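Local coordinates for ethanolamine kinase Pv091845 (PDB 2QG7), which probably phosphorylates ethanolamine, the first step of phosphatidylethanolamine synthesis from ethanolamine in Plasmodium vivax, at residues F390-L395 / E401-L406; I166-Y171 / I179-D184. One frame throughout, in Å; residues are numbered along the deposited sequence.

Overall arrangement
The two contacts occupy different parts of a protein-kinase-like fold and do not touch: their centres are 31 Å apart and their nearest atoms about 11 Å. Interaction 2 pairs two strands of the five-stranded antiparallel sheet; interaction 1 packs two consecutive helices of the helical part, its centre 25 Å from that of the chain against 16 Å for interaction 2. Helix 196-210 and the loop after it reach both: His210 is hydrogen-bonded to Tyr394 of interaction 1, and Ile212 touches Ile166 in the segment 166-171. In relatives the link following the strand equivalent to 177-181 borders the nucleotide cleft, so interaction 2 is probably the one nearer catalysis.

Interaction 1 (F390-L395 / E401-L406); sequences FIMHYL and ELINQL
Helices 384-395 and 400-410, consecutive in the helical lobe of this kinase-like fold and joined by a short connection, pack through an apolar seam built from Ile391, Met392, Tyr394 and Leu395 on one side and Leu402, Ile403 and Leu406 on the other. The axes of the two segments come within 9.3 Å at 113° between their N-to-C directions, so the helices meet closer to crosswise than to antiparallel. Leu406 touches three residues of the first helix. With CG anti to the backbone N (chi1 179°), the branch points at that helix, and CD2 meets all three there. Leu406 CD2 sits 3.6 Å from Tyr394 CD2, approaching the ring obliquely, with the two side chains roughly perpendicular. Leu406 CD2 also lies 3.7 Å from Ile391 CG2 and 4.0 Å from Leu395 CG. Ile391 presents its branch methyl rather than its longer arm: with chi1 at -71°, CG1 turns to the backbone N side and Ile391 CG2 faces the second helix, where it also meets Ile403 CG2 at 3.7 Å as the two isoleucines slide past one another in opposite directions. Ile403 uses its other arm as well, setting CD1 3.8 Å from Met392 CB. At the more exposed border, Leu395 CD1 rests 3.7 Å from Leu402 O. The phenol end of Tyr394 turns to helix 196-210, where OH is hydrogen-bonded to His210 ND1 and Lys207 makes a cation-pi contact with the ring, while Arg360 of helix 360-369 packs on Tyr394, Leu395 and Leu406. Between the segments there is no hydrogen bond, and 358 Å² is buried in total; cohesion across the seam therefore rests on dispersion and the hydrophobic effect, and the polar atom of Tyr394 is satisfied by a third helix rather than by the partner segment.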
ATOM      1  N   PHE D 390      26.125   8.756   6.530  1.00 48.80           N
ATOM      2  CA  PHE D 390      26.104   7.484   7.273  1.00 47.49           C
ATOM      3  C   PHE D 390      27.402   6.704   7.075  1.00 47.90           C
ATOM      4  O   PHE D 390      27.991   6.141   8.017  1.00 46.94           O
ATOM      5  CB  PHE D 390      24.911   6.628   6.799  1.00 45.71           C
ATOM      6  CG  PHE D 390      24.743   5.301   7.539  1.00 42.25           C
ATOM      7  CD1 PHE D 390      23.894   5.199   8.646  1.00 37.39           C
ATOM      8  CD2 PHE D 390      25.384   4.139   7.094  1.00 37.39           C
ATOM      9  CE1 PHE D 390      23.705   3.982   9.288  1.00 34.16           C
ATOM     10  CE2 PHE D 390      25.205   2.914   7.762  1.00 34.95           C
ATOM     11  CZ  PHE D 390      24.372   2.832   8.849  1.00 33.09           C
ATOM     12  N   ILE D 391      27.807   6.657   5.814  1.00 48.82           N
ATOM     13  CA  ILE D 391      28.933   5.849   5.373  1.00 49.40           C
ATOM     14  C   ILE D 391      30.254   6.447   5.874  1.00 49.52           C
ATOM     15  O   ILE D 391      31.194   5.718   6.159  1.00 49.90           O
ATOM     16  CB  ILE D 391      28.895   5.643   3.847  1.00 48.99           C
ATOM     17  CG1 ILE D 391      27.726   4.682   3.518  1.00 50.69           C
ATOM     18  CG2 ILE D 391      30.232   5.093   3.330  1.00 49.66           C
ATOM     19  CD1 ILE D 391      27.392   4.502   2.067  1.00 47.32           C
ATOM     20  N   MET D 392      30.307   7.767   5.986  1.00 50.08           N
ATOM     21  CA  MET D 392      31.447   8.432   6.586  1.00 50.48           C
ATOM     22  C   MET D 392      31.683   7.917   8.020  1.00 49.46           C
ATOM     23  O   MET D 392      32.823   7.571   8.381  1.00 49.38           O
ATOM     24  CB  MET D 392      31.248   9.956   6.585  1.00 51.31           C
ATOM     25  CG  MET D 392      32.309  10.724   7.408  1.00 54.71           C
ATOM     26  SD  MET D 392      31.740  12.405   7.716  1.00 60.86           S
ATOM     27  CE  MET D 392      32.359  13.174   6.181  1.00 65.10           C
ATOM     28  N   HIS D 393      30.618   7.875   8.824  1.00 47.32           N
ATOM     29  CA  HIS D 393      30.729   7.395  10.196  1.00 45.88           C
ATOM     30  C   HIS D 393      30.734   5.879  10.292  1.00 44.76           C
ATOM     31  O   HIS D 393      31.058   5.311  11.332  1.00 44.03           O
ATOM     32  CB  HIS D 393      29.666   8.003  11.098  1.00 46.35           C
ATOM     33  CG  HIS D 393      29.758   9.487  11.221  1.00 48.33           C
ATOM     34  ND1 HIS D 393      30.729  10.109  11.982  1.00 49.67           N
ATOM     35  CD2 HIS D 393      29.003  10.477  10.687  1.00 49.74           C
ATOM     36  CE1 HIS D 393      30.552  11.419  11.922  1.00 51.84           C
ATOM     37  NE2 HIS D 393      29.514  11.671  11.142  1.00 51.98           N
ATOM     38  N   TYR D 394      30.395   5.224   9.190  1.00 44.25           N
ATOM     39  CA  TYR D 394      30.484   3.766   9.124  1.00 43.22           C
ATOM     40  C   TYR D 394      31.942   3.386   8.931  1.00 43.80           C
ATOM     41  O   TYR D 394      32.477   2.564   9.650  1.00 45.05           O
ATOM     42  CB  TYR D 394      29.582   3.173   8.006  1.00 41.15           C
ATOM     43  CG  TYR D 394      29.819   1.702   7.709  1.00 37.77           C
ATOM     44  CD1 TYR D 394      29.300   0.702   8.541  1.00 35.72           C
ATOM     45  CD2 TYR D 394      30.581   1.308   6.621  1.00 34.29           C
ATOM     46  CE1 TYR D 394      29.517  -0.655   8.264  1.00 34.59           C
ATOM     47  CE2 TYR D 394      30.861  -0.027   6.375  1.00 34.88           C
ATOM     48  CZ  TYR D 394      30.296  -1.009   7.191  1.00 37.05           C
ATOM     49  OH  TYR D 394      30.504  -2.350   6.916  1.00 38.47           O
ATOM     50  N   LEU D 395      32.576   3.966   7.922  1.00 44.84           N
ATOM     51  CA  LEU D 395      33.948   3.643   7.607  1.00 45.10           C
ATOM     52  C   LEU D 395      34.950   4.272   8.602  1.00 45.96           C
ATOM     53  O   LEU D 395      36.004   3.713   8.817  1.00 45.72           O
ATOM     54  CB  LEU D 395      34.267   4.071   6.180  1.00 43.51           C
ATOM     55  CG  LEU D 395      33.668   3.234   5.068  1.00 41.49           C
ATOM     56  CD1 LEU D 395      33.866   3.947   3.789  1.00 40.13           C
ATOM     57  CD2 LEU D 395      34.246   1.808   5.000  1.00 41.80           C
ATOM     58  N   GLU D 401      36.812   9.433  -1.516  1.00 68.80           N
ATOM     59  CA  GLU D 401      37.011   8.384  -2.538  1.00 69.17           C
ATOM     60  C   GLU D 401      36.633   7.035  -1.958  1.00 68.17           C
ATOM     61  O   GLU D 401      36.244   6.101  -2.688  1.00 68.87           O
ATOM     62  CB  GLU D 401      38.471   8.317  -3.058  1.00 69.49           C
ATOM     63  CG  GLU D 401      39.044   9.619  -3.682  1.00 72.93           C
ATOM     64  CD  GLU D 401      38.476   9.920  -5.105  1.00 77.54           C
ATOM     65  OE1 GLU D 401      39.144  10.669  -5.884  1.00 78.58           O
ATOM     66  OE2 GLU D 401      37.360   9.426  -5.444  1.00 79.47           O
ATOM     67  N   LEU D 402      36.791   6.916  -0.638  1.00 66.57           N
ATOM     68  CA  LEU D 402      36.484   5.660   0.012  1.00 64.96           C
ATOM     69  C   LEU D 402      34.978   5.601   0.328  1.00 62.73           C
ATOM     70  O   LEU D 402      34.348   4.546   0.135  1.00 62.03           O
ATOM     71  CB  LEU D 402      37.374   5.434   1.236  1.00 65.45           C
ATOM     72  CG  LEU D 402      37.411   3.991   1.768  1.00 68.25           C
ATOM     73  CD1 LEU D 402      38.172   3.073   0.769  1.00 71.04           C
ATOM     74  CD2 LEU D 402      38.052   3.922   3.200  1.00 71.46           C
ATOM     75  N   ILE D 403      34.435   6.747   0.784  1.00 60.73           N
ATOM     76  CA  ILE D 403      33.002   6.933   0.973  1.00 59.36           C
ATOM     77  C   ILE D 403      32.180   6.742  -0.298  1.00 58.15           C
ATOM     78  O   ILE D 403      31.305   5.871  -0.317  1.00 58.35           O
ATOM     79  CB  ILE D 403      32.652   8.271   1.608  1.00 59.80           C
ATOM     80  CG1 ILE D 403      33.401   8.434   2.922  1.00 58.84           C
ATOM     81  CG2 ILE D 403      31.139   8.352   1.874  1.00 61.04           C
ATOM     82  CD1 ILE D 403      33.383   9.851   3.474  1.00 60.18           C
ATOM     83  N   ASN D 404      32.476   7.502  -1.350  1.00 56.96           N
ATOM     84  CA  ASN D 404      31.793   7.366  -2.663  1.00 56.06           C
ATOM     85  C   ASN D 404      31.858   5.964  -3.277  1.00 55.71           C
ATOM     86  O   ASN D 404      31.019   5.553  -4.061  1.00 55.99           O
ATOM     87  CB  ASN D 404      32.319   8.397  -3.656  1.00 55.09           C
ATOM     88  CG  ASN D 404      31.795   9.769  -3.378  1.00 55.92           C
ATOM     89  OD1 ASN D 404      30.940   9.953  -2.526  1.00 59.82           O
ATOM     90  ND2 ASN D 404      32.288  10.754  -4.098  1.00 58.58           N
ATOM     91  N   GLN D 405      32.856   5.215  -2.891  1.00 55.76           N
ATOM     92  CA  GLN D 405      33.059   3.938  -3.497  1.00 56.47           C
ATOM     93  C   GLN D 405      32.141   2.926  -2.817  1.00 56.30           C
ATOM     94  O   GLN D 405      31.729   1.922  -3.444  1.00 56.99           O
ATOM     95  CB  GLN D 405      34.529   3.572  -3.309  1.00 56.81           C
ATOM     96  CG  GLN D 405      35.001   2.427  -4.134  1.00 61.17           C
ATOM     97  CD  GLN D 405      36.485   2.511  -4.462  1.00 66.33           C
ATOM     98  OE1 GLN D 405      37.249   3.372  -3.886  1.00 67.59           O
ATOM     99  NE2 GLN D 405      36.910   1.599  -5.401  1.00 68.12           N
ATOM    100  N   LEU D 406      31.849   3.159  -1.531  1.00 54.51           N
ATOM    101  CA  LEU D 406      30.898   2.305  -0.836  1.00 53.64           C
ATOM    102  C   LEU D 406      29.436   2.730  -1.168  1.00 52.96           C
ATOM    103  O   LEU D 406      28.536   1.885  -1.210  1.00 52.58           O
ATOM    104  CB  LEU D 406      31.182   2.238   0.677  1.00 52.99           C
ATOM    105  CG  LEU D 406      30.280   1.398   1.604  1.00 51.04           C
ATOM    106  CD1 LEU D 406      30.042  -0.084   1.152  1.00 52.54           C
ATOM    107  CD2 LEU D 406      30.819   1.410   3.012  1.00 51.29           C
TER

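Interaction 2 (I166-Y171 / I179-D184); sequences IAKKIY and IEEFMD
Lys169 and Tyr171 exchange backbone hydrogen bonds with Glu181 and Ile179 on opposite flanks of the pair Ile170-Glu180. Glu181 N donates to Lys169 O over 2.8 Å with an N-H...O angle of 155°. Tyr171 N reaches Ile179 O at 2.6 Å, more bent at 138°. The two backbone bonds flank Ile170 and Glu180, a non-hydrogen-bonded antiparallel pair in the hairpin of strands 170-174 and 177-181, at one border of the five-stranded sheet characteristic of the kinase-like N-terminal lobe. Lys169 N makes a weak hydrogen bond to Glu181 OE2 (3.5 Å). The Glu180 carboxylate is satisfied outside the pair, by salt bridges from OE2 to Arg139 and from OE1 to Arg178. Extended from a CG opposite its backbone N (chi1 -164°), Glu181 passes Tyr171 OH, which lies 3.5 Å from Glu181 CG. A water is hydrogen-bonded to Tyr171 OH at 3.3 Å and accepts from Phe182 N. Lys168 bends so that CD lies 3.2 Å from Glu181 OE1, although Lys168 NZ remains 5.0 Å from that oxygen and instead stands 3.2 Å from Met183 SD.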
ATOM      1  N   ILE D 166      27.907  -7.177  21.354  1.00 60.41           N
ATOM      2  CA  ILE D 166      26.862  -6.449  20.598  1.00 61.04           C
ATOM      3  C   ILE D 166      25.459  -7.020  20.849  1.00 60.81           C
ATOM      4  O   ILE D 166      24.454  -6.310  20.699  1.00 59.91           O
ATOM      5  CB  ILE D 166      27.159  -6.374  19.095  1.00 61.59           C
ATOM      6  CG1 ILE D 166      27.585  -7.753  18.585  1.00 62.46           C
ATOM      7  CG2 ILE D 166      28.245  -5.273  18.786  1.00 61.23           C
ATOM      8  CD1 ILE D 166      28.014  -7.696  17.114  1.00 65.39           C
ATOM      9  N   ALA D 167      25.430  -8.303  21.243  1.00 60.30           N
ATOM     10  CA  ALA D 167      24.234  -8.953  21.769  1.00 59.84           C
ATOM     11  C   ALA D 167      24.325  -9.092  23.298  1.00 59.72           C
ATOM     12  O   ALA D 167      25.422  -9.217  23.869  1.00 60.23           O
ATOM     13  CB  ALA D 167      24.006 -10.318  21.106  1.00 58.69           C
ATOM     14  N   LYS D 168      23.170  -9.046  23.961  1.00 59.98           N
ATOM     15  CA  LYS D 168      23.070  -9.302  25.397  1.00 59.41           C
ATOM     16  C   LYS D 168      23.115 -10.809  25.655  1.00 59.30           C
ATOM     17  O   LYS D 168      23.121 -11.627  24.696  1.00 57.97           O
ATOM     18  CB  LYS D 168      21.804  -8.661  25.956  1.00 60.01           C
ATOM     19  CG  LYS D 168      21.890  -7.150  26.065  1.00 61.87           C
ATOM     20  CD  LYS D 168      22.400  -6.746  27.448  1.00 66.87           C
ATOM     21  CE  LYS D 168      23.548  -5.735  27.343  1.00 69.76           C
ATOM     22  NZ  LYS D 168      23.140  -4.512  26.548  1.00 73.51           N
ATOM     23  N   LYS D 169      23.183 -11.182  26.942  1.00 60.13           N
ATOM     24  CA  LYS D 169      23.314 -12.611  27.296  1.00 61.12           C
ATOM     25  C   LYS D 169      21.989 -13.335  27.235  1.00 60.62           C
ATOM     26  O   LYS D 169      20.988 -12.850  27.740  1.00 60.21           O
ATOM     27  CB  LYS D 169      23.949 -12.801  28.678  1.00 61.22           C
ATOM     28  CG  LYS D 169      24.007 -14.260  29.129  1.00 65.27           C
ATOM     29  CD  LYS D 169      25.240 -14.592  30.009  1.00 72.03           C
ATOM     30  CE  LYS D 169      25.212 -13.729  31.317  1.00 75.14           C
ATOM     31  NZ  LYS D 169      26.504 -13.840  32.091  1.00 78.52           N
ATOM     32  N   ILE D 170      22.000 -14.495  26.600  1.00 60.83           N
ATOM     33  CA  ILE D 170      20.863 -15.395  26.629  1.00 61.37           C
ATOM     34  C   ILE D 170      21.136 -16.498  27.644  1.00 61.82           C
ATOM     35  O   ILE D 170      22.107 -17.240  27.499  1.00 62.76           O
ATOM     36  CB  ILE D 170      20.592 -16.035  25.247  1.00 61.77           C
ATOM     37  CG1 ILE D 170      20.263 -14.956  24.219  1.00 60.19           C
ATOM     38  CG2 ILE D 170      19.458 -17.102  25.335  1.00 60.68           C
ATOM     39  CD1 ILE D 170      20.371 -15.468  22.836  1.00 61.20           C
ATOM     40  N   TYR D 171      20.272 -16.611  28.655  1.00 62.05           N
ATOM     41  CA  TYR D 171      20.480 -17.542  29.772  1.00 61.32           C
ATOM     42  C   TYR D 171      20.086 -18.995  29.444  1.00 61.40           C
ATOM     43  O   TYR D 171      20.893 -19.922  29.644  1.00 61.63           O
ATOM     44  CB  TYR D 171      19.718 -17.036  30.985  1.00 61.10           C
ATOM     45  CG  TYR D 171      20.148 -15.669  31.470  1.00 61.07           C
ATOM     46  CD1 TYR D 171      21.377 -15.491  32.110  1.00 59.99           C
ATOM     47  CD2 TYR D 171      19.315 -14.555  31.317  1.00 61.90           C
ATOM     48  CE1 TYR D 171      21.769 -14.235  32.569  1.00 58.99           C
ATOM     49  CE2 TYR D 171      19.699 -13.285  31.776  1.00 58.98           C
ATOM     50  CZ  TYR D 171      20.929 -13.142  32.407  1.00 59.42           C
ATOM     51  OH  TYR D 171      21.342 -11.910  32.863  1.00 58.31           O
ATOM     52  N   ILE D 179      15.145 -17.469  27.567  1.00 58.85           N
ATOM     53  CA  ILE D 179      15.251 -16.476  28.637  1.00 60.28           C
ATOM     54  C   ILE D 179      16.551 -15.687  28.465  1.00 61.06           C
ATOM     55  O   ILE D 179      17.658 -16.251  28.481  1.00 60.85           O
ATOM     56  CB  ILE D 179      15.194 -17.083  30.086  1.00 60.12           C
ATOM     57  CG1 ILE D 179      14.022 -18.067  30.236  1.00 60.29           C
ATOM     58  CG2 ILE D 179      15.076 -15.955  31.113  1.00 60.03           C
ATOM     59  CD1 ILE D 179      14.092 -18.957  31.506  1.00 58.29           C
ATOM     60  N   GLU D 180      16.409 -14.377  28.325  1.00 62.06           N
ATOM     61  CA  GLU D 180      17.543 -13.530  27.996  1.00 62.92           C
ATOM     62  C   GLU D 180      17.593 -12.301  28.893  1.00 63.73           C
ATOM     63  O   GLU D 180      16.631 -11.976  29.596  1.00 63.36           O
ATOM     64  CB  GLU D 180      17.536 -13.157  26.491  1.00 62.76           C
ATOM     65  CG  GLU D 180      16.347 -12.310  26.059  1.00 63.30           C
ATOM     66  CD  GLU D 180      16.237 -12.083  24.547  1.00 64.04           C
ATOM     67  OE1 GLU D 180      16.354 -13.036  23.754  1.00 62.15           O
ATOM     68  OE2 GLU D 180      15.987 -10.925  24.144  1.00 67.30           O
ATOM     69  N   GLU D 181      18.745 -11.642  28.856  1.00 65.29           N
ATOM     70  CA  GLU D 181      19.069 -10.484  29.679  1.00 66.35           C
ATOM     71  C   GLU D 181      18.266  -9.299  29.213  1.00 66.49           C
ATOM     72  O   GLU D 181      18.239  -8.984  28.015  1.00 67.24           O
ATOM     73  CB  GLU D 181      20.564 -10.172  29.539  1.00 66.75           C
ATOM     74  CG  GLU D 181      21.136  -9.264  30.593  1.00 69.23           C
ATOM     75  CD  GLU D 181      22.623  -8.930  30.371  1.00 72.44           C
ATOM     76  OE1 GLU D 181      22.954  -7.721  30.433  1.00 72.80           O
ATOM     77  OE2 GLU D 181      23.458  -9.855  30.152  1.00 73.43           O
ATOM     78  N   PHE D 182      17.617  -8.644  30.168  1.00 66.32           N
ATOM     79  CA  PHE D 182      16.870  -7.444  29.882  1.00 65.98           C
ATOM     80  C   PHE D 182      17.826  -6.285  29.678  1.00 66.80           C
ATOM     81  O   PHE D 182      18.817  -6.115  30.424  1.00 67.23           O
ATOM     82  CB  PHE D 182      15.886  -7.137  31.010  1.00 65.53           C
ATOM     83  CG  PHE D 182      15.129  -5.846  30.834  1.00 64.57           C
ATOM     84  CD1 PHE D 182      14.026  -5.777  29.978  1.00 65.45           C
ATOM     85  CD2 PHE D 182      15.513  -4.702  31.531  1.00 63.39           C
ATOM     86  CE1 PHE D 182      13.322  -4.566  29.811  1.00 66.22           C
ATOM     87  CE2 PHE D 182      14.819  -3.502  31.384  1.00 64.03           C
ATOM     88  CZ  PHE D 182      13.723  -3.428  30.521  1.00 65.01           C
ATOM     89  N   MET D 183      17.533  -5.489  28.653  1.00 67.21           N
ATOM     90  CA  MET D 183      18.257  -4.253  28.421  1.00 67.06           C
ATOM     91  C   MET D 183      17.271  -3.081  28.401  1.00 66.20           C
ATOM     92  O   MET D 183      16.289  -3.079  27.659  1.00 66.52           O
ATOM     93  CB  MET D 183      19.027  -4.356  27.108  1.00 67.63           C
ATOM     94  CG  MET D 183      19.968  -3.172  26.817  1.00 70.55           C
ATOM     95  SD  MET D 183      20.625  -3.203  25.108  1.00 75.56           S
ATOM     96  CE  MET D 183      19.090  -3.175  24.158  1.00 71.42           C
ATOM     97  N   ASP D 184      17.537  -2.083  29.229  1.00 65.44           N
ATOM     98  CA  ASP D 184      16.726  -0.860  29.261  1.00 64.09           C
ATOM     99  C   ASP D 184      17.000   0.021  28.031  1.00 62.20           C
ATOM    100  O   ASP D 184      18.042  -0.108  27.380  1.00 61.57           O
ATOM    101  CB  ASP D 184      17.034  -0.086  30.546  1.00 65.17           C
ATOM    102  CG  ASP D 184      15.777   0.301  31.321  1.00 67.65           C
ATOM    103  OD1 ASP D 184      14.819   0.852  30.696  1.00 69.75           O
ATOM    104  OD2 ASP D 184      15.770   0.050  32.562  1.00 66.86           O
TER
HETATM  105  O   HOH W   1      18.841  -9.790  32.997  1.00 72.66           O